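Local coordinates for protein adenylate isopentenyltransferase (Humulus lupulus, PDB 3A8T) that transfers an isopentenyl group from dimethylallyl diphosphate to ATP, ADP or AMP in cytokinin biosynthesis, at residues L66-S71 and V95-L100; L43-A48 and V134-S139. All blocks are in the same frame, centred on the assembly; numbering follows the deposited sequence.

Contact 1: L66-S71 and V95-L100; sequences LEVINS and VPHHLL
The His98 imidazole and the Glu67 carboxylate meet edge to edge: NE2 of His98 donates to OE1 of Glu67 at 2.8 Å, and the two planes are only 5° apart. The oxygen is approached almost in line with its C-O bond and lies practically in the ring plane. With CG of His98 anti to its own carbonyl carbon (chi1 -48°), the ring edge is brought up to strand 66-70, where CD2 comes 3.1 Å from Val68 O. On the same side of the sheet, Pro96 crosses the glutamate chain at about a right angle, its CB 3.6 Å from Glu67 OE1. Val68 and His97 form the pair on the other face, the valine CB standing over the ring at 3.9 Å from its centroid, a CH-pi contact. Beyond it, Val95 CG1 touches Val68 CG2.

Three backbone bonds fix this register as parallel: Val68 N to Pro96 O, His98 N to Val68 O at 2.7 Å, and Asn70 N to His98 O, the last almost straight at 177°. Further out, Ile126 of helix 112-128 packs on Glu67, and Ser57 of helix 53-61 on Val68, so a helix lies against each face. Strand 97-98 is the outermost on this side of the parallel sheet within the chain.

Glu67 OE1 also forms a salt bridge with Arg129. One carboxylate oxygen thus serves both an imidazole N-H and a guanidinium, which would be expected to keep Glu67 ionised and to hold the His98 ring against rotation, tying the short edge strand to its neighbour by side chain as well as backbone.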
loop_
_atom_site.group_PDB
_atom_site.type_symbol
_atom_site.label_atom_id
_atom_site.label_comp_id
_atom_site.label_asym_id
_atom_site.label_seq_id
_atom_site.Cartn_x
_atom_site.Cartn_y
_atom_site.Cartn_z
ATOM N N LEU A 66 -6.832 -16.649 9.758
ATOM C CA LEU A 66 -6.617 -16.224 8.388
ATOM C C LEU A 66 -5.146 -15.981 8.045
ATOM O O LEU A 66 -4.278 -16.084 8.894
ATOM C CB LEU A 66 -7.520 -14.999 8.097
ATOM C CG LEU A 66 -7.204 -13.651 8.734
ATOM C CD1 LEU A 66 -6.100 -12.990 7.951
ATOM C CD2 LEU A 66 -8.437 -12.755 8.768
ATOM N N GLU A 67 -4.872 -15.715 6.786
ATOM C CA GLU A 67 -3.506 -15.469 6.336
ATOM C C GLU A 67 -3.685 -14.395 5.268
ATOM O O GLU A 67 -4.698 -14.347 4.546
ATOM C CB GLU A 67 -2.832 -16.740 5.719
ATOM C CG GLU A 67 -2.902 -18.038 6.603
ATOM C CD GLU A 67 -1.786 -19.113 6.309
ATOM O OE1 GLU A 67 -0.914 -18.861 5.447
ATOM O OE2 GLU A 67 -1.787 -20.224 6.932
ATOM N N VAL A 68 -2.677 -13.544 5.165
ATOM C CA VAL A 68 -2.707 -12.431 4.250
ATOM C C VAL A 68 -1.864 -12.571 3.005
ATOM O O VAL A 68 -0.742 -13.053 3.042
ATOM C CB VAL A 68 -2.296 -11.104 5.008
ATOM C CG1 VAL A 68 -1.991 -10.011 4.025
ATOM C CG2 VAL A 68 -3.416 -10.647 5.936
ATOM N N ILE A 69 -2.441 -12.129 1.900
ATOM C CA ILE A 69 -1.754 -12.082 0.606
ATOM C C ILE A 69 -1.710 -10.597 0.304
ATOM O O ILE A 69 -2.736 -9.934 0.305
ATOM C CB ILE A 69 -2.545 -12.768 -0.515
ATOM C CG1 ILE A 69 -2.791 -14.238 -0.143
ATOM C CG2 ILE A 69 -1.808 -12.603 -1.816
ATOM C CD1 ILE A 69 -3.680 -15.047 -1.090
ATOM N N ASN A 70 -0.516 -10.072 0.120
ATOM C CA ASN A 70 -0.324 -8.666 -0.202
ATOM C C ASN A 70 -0.632 -8.432 -1.670
ATOM O O ASN A 70 -0.142 -9.178 -2.511
ATOM C CB ASN A 70 1.119 -8.269 0.022
ATOM C CG ASN A 70 1.446 -6.949 -0.615
ATOM O OD1 ASN A 70 2.280 -6.855 -1.487
ATOM N ND2 ASN A 70 0.776 -5.933 -0.183
ATOM N N SER A 71 -1.438 -7.405 -1.971
ATOM C CA SER A 71 -1.810 -7.036 -3.358
ATOM C C SER A 71 -1.289 -5.648 -3.757
ATOM O O SER A 71 -1.685 -5.097 -4.771
ATOM C CB SER A 71 -3.326 -7.067 -3.558
ATOM O OG SER A 71 -3.966 -6.205 -2.653
ATOM N N VAL A 95 0.400 -13.049 12.258
ATOM C CA VAL A 95 -0.359 -13.526 11.081
ATOM C C VAL A 95 0.568 -13.877 9.922
ATOM O O VAL A 95 1.524 -13.168 9.661
ATOM C CB VAL A 95 -1.358 -12.468 10.609
ATOM C CG1 VAL A 95 -2.055 -12.896 9.358
ATOM C CG2 VAL A 95 -2.335 -12.208 11.722
ATOM N N PRO A 96 0.304 -14.981 9.212
ATOM C CA PRO A 96 1.210 -15.308 8.077
ATOM C C PRO A 96 0.968 -14.429 6.841
ATOM O O PRO A 96 -0.152 -14.239 6.432
ATOM C CB PRO A 96 0.903 -16.779 7.805
ATOM C CG PRO A 96 0.282 -17.271 9.183
ATOM C CD PRO A 96 -0.596 -16.110 9.502
ATOM N N HIS A 97 2.003 -13.850 6.269
ATOM C CA HIS A 97 1.812 -13.010 5.084
ATOM C C HIS A 97 2.495 -13.605 3.885
ATOM O O HIS A 97 3.533 -14.236 4.033
ATOM C CB HIS A 97 2.364 -11.571 5.281
ATOM C CG HIS A 97 1.584 -10.770 6.264
ATOM N ND1 HIS A 97 1.028 -9.546 5.957
ATOM C CD2 HIS A 97 1.193 -11.051 7.529
ATOM C CE1 HIS A 97 0.330 -9.110 6.992
ATOM N NE2 HIS A 97 0.411 -10.004 7.955
ATOM N N HIS A 98 1.911 -13.380 2.706
ATOM C CA HIS A 98 2.436 -13.852 1.435
ATOM C C HIS A 98 2.558 -12.711 0.414
ATOM O O HIS A 98 1.820 -11.746 0.459
ATOM C CB HIS A 98 1.514 -14.928 0.896
ATOM C CG HIS A 98 1.161 -15.964 1.914
ATOM N ND1 HIS A 98 1.888 -17.125 2.085
ATOM C CD2 HIS A 98 0.171 -16.001 2.836
ATOM C CE1 HIS A 98 1.359 -17.833 3.063
ATOM N NE2 HIS A 98 0.314 -17.174 3.535
ATOM N N LEU A 99 3.501 -12.843 -0.506
ATOM C CA LEU A 99 3.711 -11.857 -1.540
ATOM C C LEU A 99 4.064 -10.523 -0.907
ATOM O O LEU A 99 3.734 -9.452 -1.425
ATOM C CB LEU A 99 2.459 -11.734 -2.406
ATOM C CG LEU A 99 1.982 -12.831 -3.372
ATOM C CD1 LEU A 99 2.106 -12.311 -4.740
ATOM C CD2 LEU A 99 2.750 -14.117 -3.232
ATOM N N LEU A 100 4.746 -10.585 0.225
ATOM C CA LEU A 100 5.146 -9.359 0.916
ATOM C C LEU A 100 6.633 -9.305 1.131
ATOM O O LEU A 100 7.185 -9.991 1.985
ATOM C CB LEU A 100 4.416 -9.212 2.256
ATOM C CG LEU A 100 4.762 -7.949 3.075
ATOM C CD1 LEU A 100 4.548 -6.693 2.281
ATOM C CD2 LEU A 100 3.906 -7.914 4.360
#

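Contact 2: L43-A48 and V134-S139; sequences LVLMGA and VLVGGS. With ATP (adenosine-5'-triphosphate), chain B.
Leu135 is gripped by backbone bonds at both ends: its N donates to Leu43 O at 2.7 Å, and its O accepts from Leu45 N at 2.8 Å. This is the bonding of parallel strands, and the axes of segments 43-46 and 134-136 pass 4.5 Å apart at 17°. The ladder then frays, for Gly137 N reaches Leu45 O only weakly, at 3.5 Å.

Apolar contacts gather on the face that carries Leu43, Leu45, Val134 and Val136. Leu45 CG rests 3.7 Å from Val134 CG1, while its CD1 lies 4.1 Å from Val136 CG2; chi1 of -55°, setting CG beside the backbone N, lets the branch bridge both valines. Cut back to an alanine here, the side chain is likely to leave a gap between the valines, with Val134 CG1 and Val136 CG2 losing the leucine branch they touch.

Water-mediated contacts take over where the strands part. One water lies between Gly47 O and Gly138 O, and a second makes weak bonds to Gly47 N and Gly137 O. Gly138 is packed closely, since a CB there would come about 3.2 Å from Gly47 O.

Ligand contact falls to Ser139, whose OG donates to ATP O2A at 2.8 Å and is also hydrogen-bonded to Lys73 N. Gly47 and Ala48 open the Walker A P-loop; Lys53 NZ bonds to the carbonyl oxygens of both.

Helix 53-61 covers the Leu45 face through Ser57, helix 140-147 the Val44 and Leu135 face through Leu147 and Ile143, and strands 174-181 and 66-70 flank the pair within the sheet.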
loop_
_atom_site.group_PDB
_atom_site.type_symbol
_atom_site.label_atom_id
_atom_site.label_comp_id
_atom_site.label_asym_id
_atom_site.label_seq_id
_atom_site.Cartn_x
_atom_site.Cartn_y
_atom_site.Cartn_z
ATOM N N LEU A 43 -11.407 -13.215 0.900
ATOM C CA LEU A 43 -11.769 -11.916 1.421
ATOM C C LEU A 43 -10.850 -10.909 0.754
ATOM O O LEU A 43 -9.636 -11.147 0.661
ATOM C CB LEU A 43 -11.587 -11.891 2.929
ATOM C CG LEU A 43 -11.985 -10.629 3.684
ATOM C CD1 LEU A 43 -13.455 -10.227 3.357
ATOM C CD2 LEU A 43 -11.786 -10.931 5.172
ATOM N N VAL A 44 -11.421 -9.812 0.278
ATOM C CA VAL A 44 -10.634 -8.799 -0.392
ATOM C C VAL A 44 -10.746 -7.464 0.320
ATOM O O VAL A 44 -11.812 -6.933 0.462
ATOM C CB VAL A 44 -11.086 -8.667 -1.870
ATOM C CG1 VAL A 44 -10.251 -7.575 -2.601
ATOM C CG2 VAL A 44 -10.984 -10.036 -2.543
ATOM N N LEU A 45 -9.630 -6.947 0.808
ATOM C CA LEU A 45 -9.641 -5.681 1.522
ATOM C C LEU A 45 -9.109 -4.642 0.576
ATOM O O LEU A 45 -7.936 -4.695 0.204
ATOM C CB LEU A 45 -8.795 -5.717 2.825
ATOM C CG LEU A 45 -9.102 -6.813 3.880
ATOM C CD1 LEU A 45 -8.566 -6.412 5.203
ATOM C CD2 LEU A 45 -10.574 -7.141 3.942
ATOM N N MET A 46 -9.993 -3.715 0.202
ATOM C CA MET A 46 -9.736 -2.635 -0.732
ATOM C C MET A 46 -9.805 -1.199 -0.194
ATOM O O MET A 46 -10.434 -0.905 0.836
ATOM C CB MET A 46 -10.713 -2.732 -1.891
ATOM C CG MET A 46 -10.346 -3.768 -2.938
ATOM S SD MET A 46 -11.580 -3.779 -4.286
ATOM C CE MET A 46 -12.912 -3.591 -3.248
ATOM N N GLY A 47 -9.165 -0.305 -0.934
ATOM C CA GLY A 47 -9.138 1.089 -0.564
ATOM C C GLY A 47 -7.840 1.758 -1.009
ATOM O O GLY A 47 -6.841 1.098 -1.352
ATOM N N ALA A 48 -7.876 3.079 -1.042
ATOM C CA ALA A 48 -6.706 3.847 -1.411
ATOM C C ALA A 48 -5.597 3.606 -0.378
ATOM O O ALA A 48 -5.841 3.037 0.700
ATOM C CB ALA A 48 -7.046 5.347 -1.473
ATOM N N VAL A 134 -6.883 -13.620 2.632
ATOM C CA VAL A 134 -7.331 -12.217 2.606
ATOM C C VAL A 134 -6.402 -11.407 1.714
ATOM O O VAL A 134 -5.225 -11.263 2.029
ATOM C CB VAL A 134 -7.276 -11.653 3.992
ATOM C CG1 VAL A 134 -7.849 -10.258 4.032
ATOM C CG2 VAL A 134 -8.015 -12.603 4.944
ATOM N N LEU A 135 -6.932 -10.904 0.601
ATOM C CA LEU A 135 -6.147 -10.086 -0.325
ATOM C C LEU A 135 -6.093 -8.655 0.223
ATOM O O LEU A 135 -7.108 -8.005 0.297
ATOM C CB LEU A 135 -6.821 -10.087 -1.688
ATOM C CG LEU A 135 -5.975 -9.736 -2.886
ATOM C CD1 LEU A 135 -4.817 -10.686 -3.030
ATOM C CD2 LEU A 135 -6.877 -9.766 -4.135
ATOM N N VAL A 136 -4.915 -8.174 0.604
ATOM C CA VAL A 136 -4.788 -6.844 1.193
ATOM C C VAL A 136 -3.890 -5.935 0.397
ATOM O O VAL A 136 -2.663 -6.159 0.271
ATOM C CB VAL A 136 -4.246 -6.941 2.663
ATOM C CG1 VAL A 136 -4.193 -5.560 3.332
ATOM C CG2 VAL A 136 -5.143 -7.881 3.455
ATOM N N GLY A 137 -4.493 -4.886 -0.143
ATOM C CA GLY A 137 -3.697 -3.985 -0.938
ATOM C C GLY A 137 -4.488 -3.125 -1.893
ATOM O O GLY A 137 -5.706 -3.289 -2.083
ATOM N N GLY A 138 -3.758 -2.208 -2.511
ATOM C CA GLY A 138 -4.395 -1.272 -3.386
ATOM C C GLY A 138 -4.025 -1.208 -4.840
ATOM O O GLY A 138 -4.368 -0.193 -5.464
ATOM N N SER A 139 -3.347 -2.219 -5.385
ATOM C CA SER A 139 -3.029 -2.161 -6.819
ATOM C C SER A 139 -4.157 -2.861 -7.513
ATOM O O SER A 139 -4.199 -4.087 -7.596
ATOM C CB SER A 139 -1.726 -2.844 -7.148
ATOM O OG SER A 139 -0.715 -2.246 -6.373
HETATM P PG ATP B . -1.057 1.682 -12.357
HETATM O O1G ATP B . -1.203 0.416 -13.143
HETATM O O2G ATP B . 0.511 2.123 -12.428
HETATM O O3G ATP B . -1.947 2.859 -13.010
HETATM P PB ATP B . -1.896 0.046 -10.305
HETATM O O1B ATP B . -3.293 -0.252 -10.394
HETATM O O2B ATP B . -1.124 -0.968 -11.193
HETATM O O3B ATP B . -1.583 1.538 -10.782
HETATM P PA ATP B . -1.198 1.100 -7.784
HETATM O O1A ATP B . -2.205 2.145 -7.891
HETATM O O2A ATP B . -1.269 0.545 -6.259
HETATM O O3A ATP B . -1.434 -0.204 -8.767
HETATM O "O5'" ATP B . 0.317 1.674 -7.918
HETATM C "C5'" ATP B . 0.468 2.633 -8.928
HETATM C "C4'" ATP B . 1.707 3.436 -8.581
HETATM O "O4'" ATP B . 1.517 4.043 -7.297
HETATM C "C3'" ATP B . 3.000 2.599 -8.426
HETATM O "O3'" ATP B . 3.650 2.430 -9.683
HETATM C "C2'" ATP B . 3.811 3.434 -7.421
HETATM O "O2'" ATP B . 4.529 4.418 -8.082
HETATM C "C1'" ATP B . 2.775 4.056 -6.514
HETATM N N9 ATP B . 2.627 3.262 -5.263
HETATM C C8 ATP B . 1.667 2.284 -5.007
HETATM N N7 ATP B . 1.889 1.708 -3.844
HETATM C C5 ATP B . 2.991 2.269 -3.270
HETATM C C6 ATP B . 3.742 2.087 -2.041
HETATM N N6 ATP B . 3.399 1.149 -1.100
HETATM N N1 ATP B . 4.819 2.875 -1.836
HETATM C C2 ATP B . 5.188 3.793 -2.719
HETATM N N3 ATP B . 4.535 3.998 -3.865
HETATM C C4 ATP B . 3.465 3.287 -4.187
HETATM O O HOH W 1 -7.768 -1.222 -3.794
HETATM O O HOH W 2 -6.356 1.355 -4.353
#

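How the contacts relate
Both contacts belong to one six-stranded parallel sheet, with centres 11 Å apart. Across it the strands run 97-98, 66-70, 132-136, 41-46, so contact 1 joins the first two and contact 2 the next two. Strands 66-70 and 132-136 are themselves neighbours, linked by probable hydrogen bonds from Val136 N to Ile69 O and from Ser71 N to Val136 O, each 2.8 Å. Along the chain, 43-48 comes first, both segments of contact 1 follow, and 134-139 comes last, inserting between strands already passed. Helix 53-61 packs on both contacts. Segment 134-139 meets the bound ATP through Ser139, and 43-48 leads into the ATP-binding P-loop, whereas contact 1 forms the adjoining edge.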